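Local coordinates for protein K7 (Vaccinia virus WR, PDB 3JRV) that binds the human DEAD-box RNA helicase DDX3 as a Bcl-2-like virulence factor and so blocks IRF3 activation, while also suppressing host NF-kappa-B signalling, at residues I27-E32 and G51-E56; T35-V40 and K59-A64. All blocks are in the same frame, centred on the assembly; numbering follows the deposited sequence.

Contact 1: residues I27-E32 and G51-E56; sequences IDLIDE and GRLYKE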
loop_
_atom_site.group_PDB
_atom_site.type_symbol
_atom_site.label_atom_id
_atom_site.label_comp_id
_atom_site.label_asym_id
_atom_site.label_seq_id
_atom_site.Cartn_x
_atom_site.Cartn_y
_atom_site.Cartn_z
ATOM N N ILE A 27 8.134 -6.786 1.958
ATOM C CA ILE A 27 7.708 -5.798 2.979
ATOM C C ILE A 27 8.178 -4.391 2.601
ATOM O O ILE A 27 7.406 -3.416 2.700
ATOM C CB ILE A 27 8.160 -6.205 4.396
ATOM C CG1 ILE A 27 7.366 -7.444 4.805
ATOM C CG2 ILE A 27 7.916 -5.060 5.423
ATOM C CD1 ILE A 27 7.727 -8.008 6.191
ATOM N N ASP A 28 9.436 -4.282 2.181
ATOM C CA ASP A 28 9.961 -2.968 1.785
ATOM C C ASP A 28 9.143 -2.405 0.632
ATOM O O ASP A 28 8.854 -1.187 0.593
ATOM C CB ASP A 28 11.430 -3.065 1.353
ATOM C CG ASP A 28 12.369 -3.368 2.500
ATOM O OD1 ASP A 28 12.104 -2.997 3.673
ATOM O OD2 ASP A 28 13.365 -4.075 2.240
ATOM N N LEU A 29 8.791 -3.256 -0.335
ATOM C CA LEU A 29 8.049 -2.806 -1.499
ATOM C C LEU A 29 6.663 -2.270 -1.059
ATOM O O LEU A 29 6.210 -1.210 -1.500
ATOM C CB LEU A 29 7.822 -4.025 -2.428
ATOM C CG LEU A 29 6.793 -3.782 -3.532
ATOM C CD1 LEU A 29 7.152 -2.653 -4.503
ATOM C CD2 LEU A 29 6.458 -5.115 -4.329
ATOM N N ILE A 30 5.937 -3.009 -0.228
ATOM C CA ILE A 30 4.588 -2.551 0.107
ATOM C C ILE A 30 4.674 -1.284 0.956
ATOM O O ILE A 30 3.894 -0.345 0.729
ATOM C CB ILE A 30 3.855 -3.664 0.883
ATOM C CG1 ILE A 30 3.628 -4.864 -0.068
ATOM C CG2 ILE A 30 2.533 -3.126 1.466
ATOM C CD1 ILE A 30 2.778 -4.531 -1.294
ATOM N N ASP A 31 5.634 -1.218 1.878
ATOM C CA ASP A 31 5.801 -0.019 2.706
ATOM C C ASP A 31 6.038 1.181 1.778
ATOM O O ASP A 31 5.370 2.218 1.891
ATOM C CB ASP A 31 7.041 -0.214 3.585
ATOM C CG ASP A 31 7.257 0.900 4.579
ATOM O OD1 ASP A 31 6.343 1.757 4.730
ATOM O OD2 ASP A 31 8.345 0.903 5.238
ATOM N N GLU A 32 7.002 1.052 0.859
ATOM C CA GLU A 32 7.329 2.178 -0.025
ATOM C C GLU A 32 6.136 2.585 -0.887
ATOM O O GLU A 32 5.923 3.781 -1.147
ATOM C CB GLU A 32 8.561 1.828 -0.889
ATOM C CG GLU A 32 8.915 2.768 -1.943
ATOM C CD GLU A 32 10.066 2.203 -2.747
ATOM O OE1 GLU A 32 11.181 2.029 -2.161
ATOM O OE2 GLU A 32 9.791 1.878 -3.927
ATOM N N GLY A 51 6.733 1.737 -12.938
ATOM C CA GLY A 51 6.880 0.539 -13.750
ATOM C C GLY A 51 5.724 -0.441 -13.593
ATOM O O GLY A 51 4.729 -0.156 -12.901
ATOM N N ARG A 52 5.884 -1.615 -14.201
ATOM C CA ARG A 52 4.826 -2.636 -14.185
ATOM C C ARG A 52 4.532 -3.148 -12.785
ATOM O O ARG A 52 3.410 -3.574 -12.530
ATOM C CB ARG A 52 5.122 -3.803 -15.165
ATOM C CG ARG A 52 5.127 -3.369 -16.646
ATOM C CD ARG A 52 5.378 -4.547 -17.616
ATOM N NE ARG A 52 4.179 -5.389 -17.651
ATOM C CZ ARG A 52 4.159 -6.726 -17.680
ATOM N NH1 ARG A 52 5.281 -7.427 -17.692
ATOM N NH2 ARG A 52 2.999 -7.374 -17.687
ATOM N N LEU A 53 5.534 -3.160 -11.890
ATOM C CA LEU A 53 5.338 -3.661 -10.528
ATOM C C LEU A 53 4.359 -2.760 -9.754
ATOM O O LEU A 53 3.341 -3.221 -9.214
ATOM C CB LEU A 53 6.682 -3.777 -9.815
ATOM C CG LEU A 53 6.673 -4.207 -8.346
ATOM C CD1 LEU A 53 5.967 -5.566 -8.197
ATOM C CD2 LEU A 53 8.110 -4.208 -7.818
ATOM N N TYR A 54 4.651 -1.465 -9.719
ATOM C CA TYR A 54 3.704 -0.503 -9.110
ATOM C C TYR A 54 2.348 -0.547 -9.784
ATOM O O TYR A 54 1.330 -0.504 -9.098
ATOM C CB TYR A 54 4.265 0.920 -9.180
ATOM C CG TYR A 54 5.060 1.333 -7.973
ATOM C CD1 TYR A 54 5.870 0.447 -7.276
ATOM C CD2 TYR A 54 5.115 2.689 -7.615
ATOM C CE1 TYR A 54 6.702 0.877 -6.219
ATOM C CE2 TYR A 54 5.877 3.106 -6.542
ATOM C CZ TYR A 54 6.643 2.217 -5.825
ATOM O OH TYR A 54 7.433 2.741 -4.836
ATOM N N LYS A 55 2.302 -0.628 -11.110
ATOM C CA LYS A 55 0.997 -0.707 -11.821
ATOM C C LYS A 55 0.213 -1.935 -11.334
ATOM O O LYS A 55 -1.002 -1.853 -11.146
ATOM C CB LYS A 55 1.203 -0.707 -13.344
ATOM C CG LYS A 55 1.544 0.708 -13.843
ATOM C CD LYS A 55 1.776 0.730 -15.333
ATOM C CE LYS A 55 2.191 2.120 -15.775
ATOM N NZ LYS A 55 2.941 1.979 -17.043
ATOM N N GLU A 56 0.896 -3.078 -11.135
ATOM C CA GLU A 56 0.188 -4.250 -10.615
ATOM C C GLU A 56 -0.388 -3.992 -9.234
ATOM O O GLU A 56 -1.538 -4.380 -8.956
ATOM C CB GLU A 56 1.103 -5.477 -10.525
ATOM C CG GLU A 56 1.171 -6.364 -11.745
ATOM C CD GLU A 56 -0.142 -6.631 -12.482
ATOM O OE1 GLU A 56 -1.163 -7.205 -11.987
ATOM O OE2 GLU A 56 -0.068 -6.401 -13.683
#
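Leu29 and Tyr54 mark the nearest backbone approach of I27-E32 and G51-E56, yet their CA atoms are still 9.1 Å apart. The axes of the two short helical segments come no closer than 11.7 Å and cross at -70°, so this pair illustrates a general principle of helix packing at wide spacing: the two segments meet through side chains, not through their backbones.

Leu29 and Leu53 meet tip to tip, methyl against methyl. In each leucine CG stands anti to the backbone N, which carries the methyl groups into the gap: Leu29 CD1 lies 3.8 Å from Leu53 CD2, and Leu29 CD2 lies 3.9 Å from Leu53 CD1. The same Leu29 CD1 also reaches the ring edge of Tyr54, 4.0 Å from CE1, as the two side chains slide past each other in opposite directions. Beyond this apolar patch, the phenol of Tyr54 crosses the extended chain of Glu32 at about a right angle and donates a hydrogen bond from OH to Glu32 OE2 (2.7 Å). The carboxylate receives it on the anti lone pair of OE2, its plane turned 57° from that of the ring. The carboxylate also accepts from two backbone amides, OE2 from Phe14 N and OE1 from Tyr13 N, which together hold the group in place and bind the N-terminal segment at Tyr13 and Phe14 to the helix.

Within the all-helical Bcl-2-like fold, the contact joins helix 26-42 to helix 52-58. Leu57, one turn along helix 52-58 from Leu53, touches Leu29 and Ile30, Tyr33 meets the Tyr54 ring edge-to-face, and Leu148 of helix 134-148 packs on Leu53.

Contact 2: residues T35-V40 and K59-A64; sequences TWRNHV and KFDDVA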
loop_
_atom_site.group_PDB
_atom_site.type_symbol
_atom_site.label_atom_id
_atom_site.label_comp_id
_atom_site.label_asym_id
_atom_site.label_seq_id
_atom_site.Cartn_x
_atom_site.Cartn_y
_atom_site.Cartn_z
ATOM N N THR A 35 3.539 4.542 0.857
ATOM C CA THR A 35 4.018 5.940 0.967
ATOM C C THR A 35 3.935 6.695 -0.371
ATOM O O THR A 35 3.456 7.831 -0.459
ATOM C CB THR A 35 5.455 5.962 1.449
ATOM O OG1 THR A 35 5.492 5.451 2.783
ATOM C CG2 THR A 35 6.027 7.400 1.359
ATOM N N TRP A 36 4.321 6.035 -1.457
ATOM C CA TRP A 36 4.306 6.661 -2.763
ATOM C C TRP A 36 2.889 7.151 -3.148
ATOM O O TRP A 36 2.749 8.209 -3.763
ATOM C CB TRP A 36 4.863 5.662 -3.796
ATOM C CG TRP A 36 4.916 6.230 -5.197
ATOM C CD1 TRP A 36 5.941 6.999 -5.748
ATOM C CD2 TRP A 36 3.993 5.986 -6.264
ATOM N NE1 TRP A 36 5.671 7.273 -7.071
ATOM C CE2 TRP A 36 4.490 6.655 -7.419
ATOM C CE3 TRP A 36 2.804 5.227 -6.369
ATOM C CZ2 TRP A 36 3.827 6.602 -8.660
ATOM C CZ3 TRP A 36 2.133 5.185 -7.606
ATOM C CH2 TRP A 36 2.654 5.864 -8.738
ATOM N N ARG A 37 1.834 6.386 -2.833
ATOM C CA ARG A 37 0.474 6.818 -3.228
ATOM C C ARG A 37 0.102 8.146 -2.520
ATOM O O ARG A 37 -0.755 8.865 -3.009
ATOM C CB ARG A 37 -0.567 5.730 -2.863
ATOM C CG ARG A 37 -0.378 4.464 -3.782
ATOM C CD ARG A 37 -0.688 4.770 -5.269
ATOM N NE ARG A 37 -2.066 5.252 -5.464
ATOM C CZ ARG A 37 -3.146 4.477 -5.638
ATOM N NH1 ARG A 37 -3.063 3.146 -5.572
ATOM N NH2 ARG A 37 -4.354 5.040 -5.781
ATOM N N ASN A 38 0.714 8.435 -1.375
ATOM C CA ASN A 38 0.557 9.773 -0.712
ATOM C C ASN A 38 1.481 10.803 -1.360
ATOM O O ASN A 38 1.060 11.904 -1.756
ATOM C CB ASN A 38 0.897 9.631 0.777
ATOM C CG ASN A 38 0.807 10.950 1.511
ATOM O OD1 ASN A 38 1.828 11.637 1.694
ATOM N ND2 ASN A 38 -0.384 11.309 1.937
ATOM N N HIS A 39 2.752 10.437 -1.440
ATOM C CA HIS A 39 3.807 11.346 -1.911
ATOM C C HIS A 39 3.550 11.882 -3.306
ATOM O O HIS A 39 3.811 13.065 -3.582
ATOM C CB HIS A 39 5.135 10.580 -1.863
ATOM C CG HIS A 39 6.344 11.432 -2.100
ATOM N ND1 HIS A 39 6.813 11.705 -3.364
ATOM C CD2 HIS A 39 7.251 11.944 -1.229
ATOM C CE1 HIS A 39 7.934 12.406 -3.264
ATOM N NE2 HIS A 39 8.249 12.513 -1.982
ATOM N N VAL A 40 3.063 11.024 -4.208
ATOM C CA VAL A 40 2.859 11.396 -5.602
ATOM C C VAL A 40 1.791 12.485 -5.701
ATOM O O VAL A 40 1.876 13.343 -6.576
ATOM C CB VAL A 40 2.498 10.110 -6.459
ATOM C CG1 VAL A 40 1.055 9.690 -6.177
ATOM C CG2 VAL A 40 2.747 10.359 -7.950
ATOM N N LYS A 59 -3.602 -1.972 -9.240
ATOM C CA LYS A 59 -4.827 -2.746 -9.515
ATOM C C LYS A 59 -5.540 -3.262 -8.256
ATOM O O LYS A 59 -6.732 -3.611 -8.318
ATOM C CB LYS A 59 -4.535 -3.930 -10.446
ATOM C CG LYS A 59 -4.144 -3.431 -11.834
ATOM C CD LYS A 59 -3.753 -4.568 -12.764
ATOM C CE LYS A 59 -2.974 -4.086 -13.968
ATOM N NZ LYS A 59 -2.740 -5.280 -14.836
ATOM N N PHE A 60 -4.848 -3.269 -7.131
ATOM C CA PHE A 60 -5.470 -3.719 -5.869
ATOM C C PHE A 60 -6.500 -2.667 -5.400
ATOM O O PHE A 60 -7.356 -2.990 -4.571
ATOM C CB PHE A 60 -4.457 -3.968 -4.762
ATOM C CG PHE A 60 -3.520 -5.134 -5.028
ATOM C CD1 PHE A 60 -3.744 -6.015 -6.100
ATOM C CD2 PHE A 60 -2.419 -5.305 -4.205
ATOM C CE1 PHE A 60 -2.886 -7.121 -6.332
ATOM C CE2 PHE A 60 -1.514 -6.348 -4.421
ATOM C CZ PHE A 60 -1.773 -7.284 -5.485
ATOM N N ASP A 61 -6.464 -1.463 -5.970
ATOM C CA ASP A 61 -7.553 -0.502 -5.712
ATOM C C ASP A 61 -8.909 -1.144 -6.111
ATOM O O ASP A 61 -9.896 -1.019 -5.367
ATOM C CB ASP A 61 -7.360 0.809 -6.492
ATOM C CG ASP A 61 -6.176 1.673 -5.980
ATOM O OD1 ASP A 61 -5.377 1.250 -5.111
ATOM O OD2 ASP A 61 -6.103 2.835 -6.453
ATOM N N ASP A 62 -8.960 -1.744 -7.304
ATOM C CA ASP A 62 -10.158 -2.413 -7.824
ATOM C C ASP A 62 -10.512 -3.605 -6.963
ATOM O O ASP A 62 -11.695 -3.896 -6.797
ATOM C CB ASP A 62 -9.980 -2.945 -9.248
ATOM C CG ASP A 62 -9.831 -1.853 -10.279
ATOM O OD1 ASP A 62 -10.076 -0.672 -9.927
ATOM O OD2 ASP A 62 -9.406 -2.182 -11.434
ATOM N N VAL A 63 -9.502 -4.323 -6.463
ATOM C CA VAL A 63 -9.795 -5.478 -5.607
ATOM C C VAL A 63 -10.485 -5.019 -4.339
ATOM O O VAL A 63 -11.453 -5.636 -3.888
ATOM C CB VAL A 63 -8.526 -6.282 -5.207
ATOM C CG1 VAL A 63 -8.882 -7.358 -4.144
ATOM C CG2 VAL A 63 -7.824 -6.865 -6.449
ATOM N N ALA A 64 -10.021 -3.899 -3.783
ATOM C CA ALA A 64 -10.646 -3.355 -2.572
ATOM C C ALA A 64 -12.080 -2.940 -2.850
ATOM O O ALA A 64 -12.987 -3.222 -2.044
ATOM C CB ALA A 64 -9.838 -2.171 -2.031
#
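Arg37 and Asp61 approach from opposite directions and meet end-on, the guanidinium presenting NH1 and NH2 to the two carboxylate oxygens. It is a worked case of the bidentate salt bridge. NH2 donates to Asp61 OD2 at 2.9 Å, on the syn lone pair, and NH1 donates to Asp61 OD1 at 3.0 Å, also from the syn side but 22° out of the carboxylate plane. A further bond from NH1 to OD2 is weak. Both main acceptors lie close to the guanidinium plane, although the two flat groups are twisted 36° against each other; the pairing is therefore edge to edge but not coplanar.

The arginine is not stretched out: bends at chi2 and chi3 fold its chain before the guanidinium reaches across. With the nearest CA atoms, those of Arg37 and Asp61, 11.1 Å apart, this is the one pair of side chains that meets across T35-V40 and K59-A64.

The guanidinium has other partners as well, with NH1 hydrogen-bonded to Tyr33 OH and NH2 in a salt bridge to Glu110 OE2. Two carboxylates around a buried arginine would be expected to stabilise its positive charge, offsetting the cost of burying it.

How the contacts relate
Both contacts start from helix 26-42, contact 1 from its earlier turns and contact 2 from later ones, and run to consecutive helices, 52-58 and 60-68. Their segments alternate along the chain, and their centres lie 9 Å apart. They touch directly where the ring of Tyr54 packs edge-to-face with that of Trp36, Tyr54 CE2 standing 3.5 Å from Trp36 CD2. Tyr33 serves both, its ring meeting Tyr54 and its OH holding Arg37 NH1. The same helix also meets the bound DDX3 peptide: Asp28 and Asp31 each form a salt bridge with a basic side chain, and Thr35 and Asn38 each pack on an aromatic one.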